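Local coordinates for BH2621 protein (Bacillus halodurans, PDB 2QML), which probably acts as a GNAT-family N-acyltransferase, perhaps moving a fatty acyl group onto a lysine amine during siderophore biosynthesis, at residues S23-T28 against L72-I77; P81-E86 against Y124-A129; M34-M39 against I52-Y57; G107-I112 against V144-R149. All coordinates share one frame; numbering follows the deposited sequence.

Overall arrangement
From the N terminus, the chain runs from strand 20-26 through helices that include 32-38 and 54-65 before strand 70-77 returns to pair with it. Contact 1 closes that loop, and contact 3, between the two helices, is nested inside it. Strand 80-89 comes next; contact 2 packs it under helix 123-135, while contact 4 joins strand 106-112 to the end of strand 142-145, so these two cross along the chain. Contacts 1, 2 and 4 share one mixed sheet: Met-73 and Gly-75 pair with strand 80-89, and Glu-86 pairs with His-109. Contact 3 lies about 19 Å, centre to centre, from contact 2, yet Trp-38 still reaches Ser-83.

Contact 1. Residues S23-T28 against L72-I77; sequences SFRHVT and LMVGAI
Ser-23 opens the pairing with two backbone bonds to Ala-76, the shorter from Ala-76 N to Ser-23 O at 2.7 Å. Its hydroxyl OG shares a water with Ala-76 O, weakly on the carbonyl side. Phe-24 stands on the other face of the sheet and lays its ring over Gly-75: CA of Gly-75 sits 4.1 Å from the ring centroid, a CH-pi contact only 17° off the normal. Phe-11 stacks on the same ring. Arg-25 and Val-74 exchange both backbone bonds, and their side chains run alongside each other, with Val-74 CG2 under one face of the guanidinium. NH1 donates to His-26 O while NH2 forms a salt bridge with Asp-31, so both terminal nitrogens are engaged. His-26 diverges from Met-73; its CD2 touches the selenomethionine CE at 4.0 Å, and NE2 bonds to Leu-8 O. Val-27 has left the strand but still sends its N to Leu-72 O at 2.9 Å. CG1 of Val-27 points opposite the backbone N (chi1 165°), which leaves CG2 beside that N, where it meets Val-74 CG2 at 3.6 Å. This is regular antiparallel pairing in the N-terminal half of a GNAT-type sheet.

Contact 2. Residues P81-E86 against Y124-A129; sequences PMSYWE and YPLLLA
Apolar contacts alone join Leu-126 and Leu-127 to strand 81-86. The selenomethionine Met-82 and Leu-126 meet tip to tip, CE against CD1 at 3.5 Å, a tight fit for two methyls, with SE close behind. Met-82 gets there by folding its chain at chi2 (57°) and again at chi3 (70°), which turns its end to the helix although its first bond does not aim that way. The Trp-85 side chain crosses those of Leu-126 and Leu-127 at about a right angle, meeting them with its six-membered ring: CZ2 lies 3.8 Å from Leu-126 CB, and CZ3 lies 4.0 Å from Leu-127 CD1, which sits at the ring edge in the indole plane. This is helix-on-sheet packing of the GNAT fold, helix 123-135 running roughly along strand 80-89, the two short segments 39° apart. Met-82 and Ser-83 both face Gly-75, forming a classic beta bulge. Among polar groups, Trp-85 NE1 donates to Ser-83 OG at 2.8 Å, near the ring plane, which helps to fix the rotation of the indole. That hydroxyl also reaches Gly-75 O in a weak bond. Phe-24 meets the same indole with its ring plane turned about 60°.

Contact 3. Residues M34-M39 against I52-Y57; sequences MLHSWM and IPLVDY
Helices 32-38 and 54-65 pack together here beside the sheet of the GNAT fold, and His-36 and Tyr-57 carry most of the joint. The turn leading into the second helix supplies the polar tie: His-36 NE2 donates to Ile-52 O at 2.8 Å, almost in the imidazole plane, though the hydrogen bond is bent, 133° at the hydrogen. CG of His-36 lies opposite its backbone N (chi1 175°), and this swings the ring out from its helix to the Ile-52 carbonyl. His-40 donates to the same oxygen, so the carbonyl just before Pro-53 is gripped by two histidines whose rings also meet. Pro-53 holds the N-cap position, and its O takes the backbone bond from Tyr-57 N. Leu-54 lies against one face of the His-36 imidazole; its CD1 stands 4.0 Å from the ring centroid in a CH-pi contact. Tyr-57 pushes between Leu-35, His-36 and Met-39. His-36 CA sits over one face of the phenol, while the side chains of selenomethionine Met-39 and Tyr-57 cross at about a right angle. Leu-35 and Met-39 also touch Tyr-84 of the sheet, which ties this helical pair to strand 80-89. Met-39 CG approaches Tyr-57 CE1 at 3.7 Å, and at the far end of the phenol Leu-35 CB lies 3.5 Å from Tyr-57 OH.

Contact 4. Residues G107-I112 against V144-R149; sequences GIHLLI and VAEPDR. With GOL (glycerol), chain F.
His-109 and Glu-146 face each other across the split between strands 106-112 and 142-145, the parallel pair of a beta-alpha-beta unit. In GNAT enzymes such a parting of the two central strands is where acyl-CoA usually binds; here a glycerol, probably from the crystallisation liquor, occupies it. Its O1 is held from both sides of the split, by strand 106-112 and by the loop that follows strand 142-145: His-109 ND1 donates to O1 at 3.0 Å, nearly straight at 164°, and O1 is modelled a very short 2.5 Å from Glu-146 OE1, a length that is doubtful. The imidazole and carboxylate planes stand 76° apart, and His-109 CE1 comes within 3.3 Å of OE1. Leu-110 N donates to glycerol O2 at 2.9 Å. One water gives hydrogen bonds to both Ile-108 O and Glu-146 OE1, bridging the gap where direct pairing has stopped. Behind this, the bend of Glu-146 at chi2 (52°) brings its carboxylate back toward His-109, and OE2 is engaged by a salt bridge to Lys-174. Tyr-88 stacks on the His-109 ring. At the closed end Gly-107 pairs with Val-144: Ile-108 N donates to Val-144 O at 3.2 Å, and Gly-107 CA rests on the same oxygen.

Contact 1. Residues S23-T28 against L72-I77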
# COMPACT_ATOMS: atom_id res chain seq x y z
N SER A 23 0.82 -1.83 -13.68
CA SER A 23 2.09 -1.10 -13.70
C SER A 23 2.16 -0.06 -12.59
O SER A 23 1.19 0.63 -12.25
CB SER A 23 2.38 -0.48 -15.02
OG SER A 23 1.37 0.33 -15.48
N PHE A 24 3.34 -0.02 -12.01
CA PHE A 24 3.65 0.84 -10.86
C PHE A 24 4.83 1.73 -11.17
O PHE A 24 5.90 1.25 -11.60
CB PHE A 24 3.99 -0.01 -9.66
CG PHE A 24 2.82 -0.69 -9.01
CD1 PHE A 24 2.27 -1.82 -9.60
CD2 PHE A 24 2.34 -0.28 -7.80
CE1 PHE A 24 1.21 -2.52 -8.98
CE2 PHE A 24 1.26 -0.96 -7.18
CZ PHE A 24 0.70 -2.05 -7.78
N ARG A 25 4.68 3.02 -10.96
CA ARG A 25 5.72 3.99 -11.23
C ARG A 25 5.87 4.91 -10.05
O ARG A 25 4.96 5.07 -9.26
CB ARG A 25 5.39 4.82 -12.48
CG ARG A 25 4.12 5.67 -12.42
CD ARG A 25 4.04 6.67 -13.52
NE ARG A 25 2.82 7.47 -13.49
CZ ARG A 25 2.66 8.55 -12.74
NH1 ARG A 25 3.59 8.90 -11.89
NH2 ARG A 25 1.53 9.24 -12.77
N HIS A 26 7.02 5.54 -9.98
CA HIS A 26 7.29 6.55 -8.97
C HIS A 26 6.39 7.74 -9.19
O HIS A 26 6.15 8.20 -10.32
CB HIS A 26 8.75 7.00 -8.95
CG HIS A 26 9.69 5.98 -8.41
ND1 HIS A 26 11.05 6.09 -8.55
CD2 HIS A 26 9.48 4.75 -7.87
CE1 HIS A 26 11.64 5.04 -8.01
NE2 HIS A 26 10.71 4.21 -7.58
N VAL A 27 5.84 8.23 -8.09
CA VAL A 27 5.13 9.47 -8.11
C VAL A 27 6.14 10.65 -8.41
O VAL A 27 7.32 10.62 -8.03
CB VAL A 27 4.42 9.69 -6.77
CG1 VAL A 27 3.95 11.15 -6.60
CG2 VAL A 27 3.26 8.66 -6.56
N THR A 28 5.63 11.68 -9.08
CA THR A 28 6.34 12.91 -9.33
C THR A 28 5.43 14.08 -8.99
O THR A 28 4.25 13.91 -8.80
CB THR A 28 6.84 13.08 -10.80
OG1 THR A 28 5.75 13.42 -11.66
CG2 THR A 28 7.49 11.80 -11.28
N LEU A 72 6.96 6.53 -2.93
CA LEU A 72 5.57 6.81 -3.33
C LEU A 72 5.37 6.32 -4.73
O LEU A 72 6.15 6.69 -5.64
CB LEU A 72 5.26 8.30 -3.29
CG LEU A 72 4.91 8.87 -1.91
CD1 LEU A 72 5.96 8.55 -0.82
CD2 LEU A 72 4.72 10.38 -2.04
N MSE A 73 4.30 5.56 -4.95
CA MSE A 73 4.00 5.06 -6.28
C MSE A 73 2.55 5.19 -6.68
O MSE A 73 1.63 5.19 -5.83
CB MSE A 73 4.39 3.59 -6.42
CG MSE A 73 5.76 3.26 -5.89
SE MSE A 73 6.18 1.41 -6.20
CE MSE A 73 7.16 1.51 -7.85
N VAL A 74 2.35 5.26 -8.00
CA VAL A 74 1.06 5.24 -8.61
C VAL A 74 0.95 3.84 -9.18
O VAL A 74 1.89 3.40 -9.89
CB VAL A 74 0.95 6.25 -9.73
CG1 VAL A 74 -0.28 5.93 -10.63
CG2 VAL A 74 0.87 7.64 -9.12
N GLY A 75 -0.17 3.14 -8.97
CA GLY A 75 -0.44 1.87 -9.59
C GLY A 75 -1.56 2.06 -10.63
O GLY A 75 -2.52 2.80 -10.41
N ALA A 76 -1.40 1.40 -11.78
CA ALA A 76 -2.29 1.53 -12.91
C ALA A 76 -2.74 0.18 -13.44
O ALA A 76 -2.04 -0.83 -13.29
CB ALA A 76 -1.58 2.34 -14.03
N ILE A 77 -3.94 0.15 -14.02
CA ILE A 77 -4.48 -1.05 -14.64
C ILE A 77 -4.70 -0.68 -16.09
O ILE A 77 -5.41 0.27 -16.40
CB ILE A 77 -5.77 -1.52 -13.97
CG1 ILE A 77 -5.52 -1.84 -12.49
CG2 ILE A 77 -6.33 -2.75 -14.72
CD1 ILE A 77 -6.81 -2.05 -11.68
O HOH W 1 -0.98 -0.73 -16.35

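Contact 2. Residues P81-E86 against Y124-A129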
# COMPACT_ATOMS: atom_id res chain seq x y z
N PRO A 81 -4.09 5.23 -14.29
CA PRO A 81 -3.63 5.37 -12.91
C PRO A 81 -4.84 5.38 -11.98
O PRO A 81 -5.83 6.08 -12.24
CB PRO A 81 -2.94 6.71 -12.89
CG PRO A 81 -3.55 7.45 -14.08
CD PRO A 81 -4.02 6.48 -15.05
N MSE A 82 -4.83 4.59 -10.92
CA MSE A 82 -6.02 4.49 -10.06
C MSE A 82 -5.74 4.12 -8.59
O MSE A 82 -6.64 3.91 -7.81
CB MSE A 82 -7.03 3.53 -10.71
CG MSE A 82 -6.46 2.21 -11.27
SE MSE A 82 -5.50 1.09 -10.01
CE MSE A 82 -7.05 0.53 -8.93
N SER A 83 -4.46 4.12 -8.21
CA SER A 83 -4.07 3.77 -6.86
C SER A 83 -2.77 4.46 -6.45
O SER A 83 -1.90 4.78 -7.28
CB SER A 83 -3.99 2.24 -6.71
OG SER A 83 -3.03 1.70 -7.58
N TYR A 84 -2.65 4.71 -5.17
CA TYR A 84 -1.51 5.40 -4.58
C TYR A 84 -0.98 4.49 -3.47
O TYR A 84 -1.76 3.92 -2.70
CB TYR A 84 -1.90 6.82 -4.12
CG TYR A 84 -0.90 7.53 -3.24
CD1 TYR A 84 0.20 8.23 -3.78
CD2 TYR A 84 -1.03 7.53 -1.86
CE1 TYR A 84 1.10 8.91 -2.97
CE2 TYR A 84 -0.15 8.21 -1.07
CZ TYR A 84 0.93 8.87 -1.64
OH TYR A 84 1.82 9.53 -0.84
N TRP A 85 0.34 4.46 -3.37
CA TRP A 85 1.05 3.56 -2.51
C TRP A 85 2.23 4.25 -1.84
O TRP A 85 2.97 5.03 -2.47
CB TRP A 85 1.57 2.33 -3.31
CG TRP A 85 0.53 1.69 -4.15
CD1 TRP A 85 0.00 2.18 -5.34
CD2 TRP A 85 -0.20 0.51 -3.85
NE1 TRP A 85 -0.93 1.37 -5.77
CE2 TRP A 85 -1.14 0.34 -4.90
CE3 TRP A 85 -0.16 -0.43 -2.81
CZ2 TRP A 85 -2.02 -0.74 -4.95
CZ3 TRP A 85 -1.01 -1.51 -2.88
CH2 TRP A 85 -1.93 -1.65 -3.93
N GLU A 86 2.39 4.00 -0.55
CA GLU A 86 3.59 4.41 0.18
C GLU A 86 4.20 3.11 0.70
O GLU A 86 3.67 2.43 1.53
CB GLU A 86 3.27 5.40 1.28
CG GLU A 86 2.71 6.70 0.79
CD GLU A 86 2.25 7.64 1.89
OE1 GLU A 86 2.28 7.25 3.09
OE2 GLU A 86 1.85 8.79 1.55
N TYR A 124 -6.79 -6.85 -4.97
CA TYR A 124 -5.99 -8.08 -4.78
C TYR A 124 -4.82 -8.24 -5.72
O TYR A 124 -3.68 -8.34 -5.25
CB TYR A 124 -6.90 -9.31 -4.87
CG TYR A 124 -7.81 -9.43 -3.71
CD1 TYR A 124 -7.33 -9.87 -2.49
CD2 TYR A 124 -9.15 -9.08 -3.82
CE1 TYR A 124 -8.15 -9.96 -1.41
CE2 TYR A 124 -9.99 -9.19 -2.73
CZ TYR A 124 -9.47 -9.63 -1.53
OH TYR A 124 -10.30 -9.75 -0.43
N PRO A 125 -5.03 -8.22 -7.04
CA PRO A 125 -3.85 -8.36 -7.92
C PRO A 125 -2.82 -7.23 -7.73
O PRO A 125 -1.60 -7.46 -7.85
CB PRO A 125 -4.46 -8.36 -9.34
CG PRO A 125 -5.80 -7.72 -9.20
CD PRO A 125 -6.28 -8.17 -7.84
N LEU A 126 -3.28 -6.02 -7.46
CA LEU A 126 -2.38 -4.89 -7.24
C LEU A 126 -1.55 -5.06 -5.98
O LEU A 126 -0.33 -4.92 -6.01
CB LEU A 126 -3.14 -3.60 -7.16
CG LEU A 126 -3.71 -3.06 -8.47
CD1 LEU A 126 -4.83 -2.01 -8.19
CD2 LEU A 126 -2.58 -2.52 -9.39
N LEU A 127 -2.22 -5.34 -4.87
CA LEU A 127 -1.52 -5.54 -3.61
C LEU A 127 -0.57 -6.74 -3.69
O LEU A 127 0.57 -6.63 -3.21
CB LEU A 127 -2.53 -5.69 -2.47
CG LEU A 127 -1.90 -5.94 -1.12
CD1 LEU A 127 -1.01 -4.79 -0.60
CD2 LEU A 127 -3.05 -6.31 -0.05
N LEU A 128 -0.99 -7.85 -4.28
CA LEU A 128 -0.13 -9.01 -4.40
C LEU A 128 1.10 -8.67 -5.21
O LEU A 128 2.20 -9.08 -4.85
CB LEU A 128 -0.90 -10.17 -5.00
CG LEU A 128 -1.99 -10.80 -4.12
CD1 LEU A 128 -2.77 -11.78 -4.95
CD2 LEU A 128 -1.45 -11.49 -2.92
N ALA A 129 0.93 -7.89 -6.28
CA ALA A 129 2.09 -7.50 -7.12
C ALA A 129 3.13 -6.66 -6.38
O ALA A 129 4.35 -6.93 -6.43
CB ALA A 129 1.62 -6.78 -8.43

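Contact 3. Residues M34-M39 against I52-Y57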
# COMPACT_ATOMS: atom_id res chain seq x y z
N MSE A 34 -3.87 15.16 -9.64
CA MSE A 34 -4.56 13.90 -9.62
C MSE A 34 -4.62 13.32 -8.22
O MSE A 34 -5.68 12.88 -7.78
CB MSE A 34 -3.85 12.90 -10.55
CG MSE A 34 -4.47 11.51 -10.54
SE MSE A 34 -3.66 10.41 -11.93
CE MSE A 34 -1.93 10.14 -11.20
N LEU A 35 -3.50 13.32 -7.53
CA LEU A 35 -3.42 12.78 -6.18
C LEU A 35 -4.31 13.61 -5.22
O LEU A 35 -5.03 13.07 -4.36
CB LEU A 35 -1.98 12.68 -5.70
CG LEU A 35 -1.10 11.66 -6.42
CD1 LEU A 35 0.31 11.72 -5.86
CD2 LEU A 35 -1.71 10.28 -6.33
N HIS A 36 -4.27 14.94 -5.38
CA HIS A 36 -5.13 15.85 -4.60
C HIS A 36 -6.62 15.51 -4.76
O HIS A 36 -7.38 15.48 -3.81
CB HIS A 36 -4.82 17.28 -5.01
CG HIS A 36 -5.70 18.30 -4.37
ND1 HIS A 36 -6.74 18.90 -5.04
CD2 HIS A 36 -5.74 18.77 -3.10
CE1 HIS A 36 -7.36 19.73 -4.22
NE2 HIS A 36 -6.77 19.67 -3.04
N SER A 37 -7.03 15.21 -5.99
CA SER A 37 -8.41 14.78 -6.28
C SER A 37 -8.73 13.45 -5.54
O SER A 37 -9.80 13.30 -4.90
CB SER A 37 -8.61 14.62 -7.78
OG SER A 37 -9.93 14.24 -8.03
N TRP A 38 -7.82 12.50 -5.59
CA TRP A 38 -8.03 11.24 -4.87
C TRP A 38 -8.18 11.42 -3.37
O TRP A 38 -9.03 10.76 -2.74
CB TRP A 38 -6.92 10.21 -5.13
CG TRP A 38 -6.75 9.83 -6.58
CD1 TRP A 38 -7.59 10.09 -7.58
CD2 TRP A 38 -5.73 8.99 -7.13
NE1 TRP A 38 -7.13 9.55 -8.77
CE2 TRP A 38 -6.00 8.85 -8.52
CE3 TRP A 38 -4.63 8.34 -6.60
CZ2 TRP A 38 -5.19 8.12 -9.37
CZ3 TRP A 38 -3.82 7.62 -7.47
CH2 TRP A 38 -4.10 7.53 -8.82
N MSE A 39 -7.38 12.34 -2.80
CA MSE A 39 -7.44 12.69 -1.39
C MSE A 39 -8.74 13.36 -0.95
O MSE A 39 -8.98 13.47 0.24
CB MSE A 39 -6.25 13.57 -0.99
CG MSE A 39 -4.93 12.83 -1.01
SE MSE A 39 -4.92 11.06 -0.10
CE MSE A 39 -2.99 10.67 -0.19
N ILE A 52 -7.25 18.55 1.90
CA ILE A 52 -6.70 19.86 2.17
C ILE A 52 -6.53 20.66 0.88
O ILE A 52 -6.57 20.07 -0.24
CB ILE A 52 -5.33 19.68 2.95
CG1 ILE A 52 -4.27 18.98 2.11
CG2 ILE A 52 -5.60 18.92 4.25
CD1 ILE A 52 -2.90 18.82 2.77
N PRO A 53 -6.34 21.99 1.01
CA PRO A 53 -6.11 22.83 -0.17
C PRO A 53 -4.93 22.33 -1.00
O PRO A 53 -3.94 21.75 -0.45
CB PRO A 53 -5.86 24.21 0.43
CG PRO A 53 -6.61 24.17 1.69
CD PRO A 53 -6.39 22.81 2.23
N LEU A 54 -5.06 22.48 -2.31
CA LEU A 54 -4.03 22.08 -3.27
C LEU A 54 -2.63 22.64 -2.89
O LEU A 54 -1.67 21.90 -2.93
CB LEU A 54 -4.44 22.49 -4.68
CG LEU A 54 -3.47 22.09 -5.79
CD1 LEU A 54 -3.32 20.56 -5.86
CD2 LEU A 54 -3.91 22.69 -7.11
N VAL A 55 -2.55 23.91 -2.45
CA VAL A 55 -1.29 24.52 -2.07
C VAL A 55 -0.59 23.72 -0.96
O VAL A 55 0.61 23.50 -0.99
CB VAL A 55 -1.46 26.05 -1.70
CG1 VAL A 55 -2.30 26.27 -0.43
CG2 VAL A 55 -0.11 26.70 -1.55
N ASP A 56 -1.37 23.28 0.01
CA ASP A 56 -0.83 22.50 1.12
C ASP A 56 -0.49 21.10 0.67
O ASP A 56 0.57 20.56 1.07
CB ASP A 56 -1.83 22.44 2.22
CG ASP A 56 -2.13 23.81 2.79
OD1 ASP A 56 -1.23 24.70 2.93
OD2 ASP A 56 -3.35 24.01 3.08
N TYR A 57 -1.38 20.47 -0.11
CA TYR A 57 -1.11 19.13 -0.61
C TYR A 57 0.20 19.11 -1.40
O TYR A 57 0.98 18.19 -1.23
CB TYR A 57 -2.30 18.50 -1.40
CG TYR A 57 -2.01 17.04 -1.64
CD1 TYR A 57 -2.08 16.10 -0.62
CD2 TYR A 57 -1.58 16.61 -2.90
CE1 TYR A 57 -1.76 14.79 -0.85
CE2 TYR A 57 -1.23 15.31 -3.12
CZ TYR A 57 -1.33 14.41 -2.09
OH TYR A 57 -0.94 13.15 -2.37

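Contact 4. Residues G107-I112 against V144-R149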
# COMPACT_ATOMS: atom_id res chain seq x y z
N GLY A 107 6.78 -1.83 5.47
CA GLY A 107 5.37 -1.52 5.58
C GLY A 107 4.76 -0.99 4.32
O GLY A 107 5.47 -0.67 3.37
N ILE A 108 3.43 -0.94 4.30
CA ILE A 108 2.69 -0.48 3.15
C ILE A 108 1.47 0.34 3.52
O ILE A 108 0.75 0.01 4.50
CB ILE A 108 2.29 -1.66 2.23
CG1 ILE A 108 1.80 -1.14 0.85
CG2 ILE A 108 1.30 -2.65 2.94
CD1 ILE A 108 2.92 -0.47 -0.00
N HIS A 109 1.31 1.46 2.84
CA HIS A 109 0.09 2.25 2.90
C HIS A 109 -0.48 2.26 1.49
O HIS A 109 0.30 2.26 0.52
CB HIS A 109 0.28 3.68 3.36
CG HIS A 109 0.92 3.82 4.71
ND1 HIS A 109 0.28 3.42 5.88
CD2 HIS A 109 2.03 4.48 5.09
CE1 HIS A 109 1.04 3.76 6.91
NE2 HIS A 109 2.14 4.33 6.46
N LEU A 110 -1.80 2.28 1.34
CA LEU A 110 -2.41 2.26 0.01
C LEU A 110 -3.80 2.84 -0.04
O LEU A 110 -4.47 2.97 0.99
CB LEU A 110 -2.47 0.80 -0.50
CG LEU A 110 -3.39 -0.19 0.23
CD1 LEU A 110 -4.83 -0.16 -0.37
CD2 LEU A 110 -2.90 -1.63 0.25
N LEU A 111 -4.22 3.22 -1.24
CA LEU A 111 -5.58 3.65 -1.52
C LEU A 111 -5.87 3.45 -3.00
O LEU A 111 -4.93 3.55 -3.83
CB LEU A 111 -5.79 5.12 -1.13
CG LEU A 111 -5.09 6.23 -1.93
CD1 LEU A 111 -5.86 6.71 -3.21
CD2 LEU A 111 -4.85 7.44 -1.03
N ILE A 112 -7.14 3.20 -3.31
CA ILE A 112 -7.70 3.24 -4.64
C ILE A 112 -8.40 4.59 -4.71
O ILE A 112 -9.23 4.92 -3.88
CB ILE A 112 -8.62 2.06 -4.98
CG1 ILE A 112 -7.78 0.77 -5.16
CG2 ILE A 112 -9.37 2.33 -6.26
CD1 ILE A 112 -8.61 -0.52 -5.47
N VAL A 144 4.45 -5.29 7.18
CA VAL A 144 3.40 -4.91 8.09
C VAL A 144 2.46 -3.88 7.46
O VAL A 144 2.79 -3.16 6.51
CB VAL A 144 3.94 -4.37 9.45
CG1 VAL A 144 4.92 -5.38 10.09
CG2 VAL A 144 4.56 -2.95 9.29
N ALA A 145 1.27 -3.84 8.02
CA ALA A 145 0.21 -2.89 7.65
C ALA A 145 -0.51 -2.54 8.97
O ALA A 145 -0.54 -3.34 9.93
CB ALA A 145 -0.72 -3.50 6.68
N GLU A 146 -1.03 -1.31 9.02
CA GLU A 146 -1.79 -0.81 10.17
C GLU A 146 -3.05 -0.07 9.72
O GLU A 146 -3.21 1.10 10.06
CB GLU A 146 -0.88 0.01 11.13
CG GLU A 146 0.17 0.92 10.46
CD GLU A 146 -0.45 1.84 9.41
OE1 GLU A 146 -0.72 1.31 8.31
OE2 GLU A 146 -0.71 3.06 9.68
N PRO A 147 -3.97 -0.78 9.02
CA PRO A 147 -5.21 -0.18 8.62
C PRO A 147 -5.96 0.37 9.84
O PRO A 147 -5.85 -0.22 10.93
CB PRO A 147 -6.00 -1.36 8.03
CG PRO A 147 -5.36 -2.63 8.65
CD PRO A 147 -3.91 -2.24 8.71
N ASP A 148 -6.69 1.47 9.68
CA ASP A 148 -7.62 1.91 10.68
C ASP A 148 -8.46 0.71 11.13
O ASP A 148 -8.97 -0.06 10.28
CB ASP A 148 -8.50 3.01 10.11
CG ASP A 148 -9.35 3.67 11.14
OD1 ASP A 148 -10.28 3.04 11.70
OD2 ASP A 148 -9.14 4.85 11.36
N ARG A 149 -8.66 0.54 12.44
CA ARG A 149 -9.39 -0.64 12.92
C ARG A 149 -10.83 -0.74 12.42
O ARG A 149 -11.46 -1.83 12.45
CB ARG A 149 -9.34 -0.69 14.45
CG ARG A 149 -10.10 0.42 15.12
CD ARG A 149 -10.17 0.15 16.61
NE ARG A 149 -10.93 1.19 17.25
CZ ARG A 149 -11.45 1.07 18.48
NH1 ARG A 149 -11.31 -0.04 19.16
NH2 ARG A 149 -12.16 2.05 18.99
C1 GOL F . -2.74 0.98 5.81
O1 GOL F . -2.35 2.10 6.59
C2 GOL F . -3.73 1.61 4.85
O2 GOL F . -3.05 2.42 3.93
C3 GOL F . -4.60 0.64 4.05
O3 GOL F . -5.56 -0.06 4.83
O HOH W 2 1.40 0.21 7.07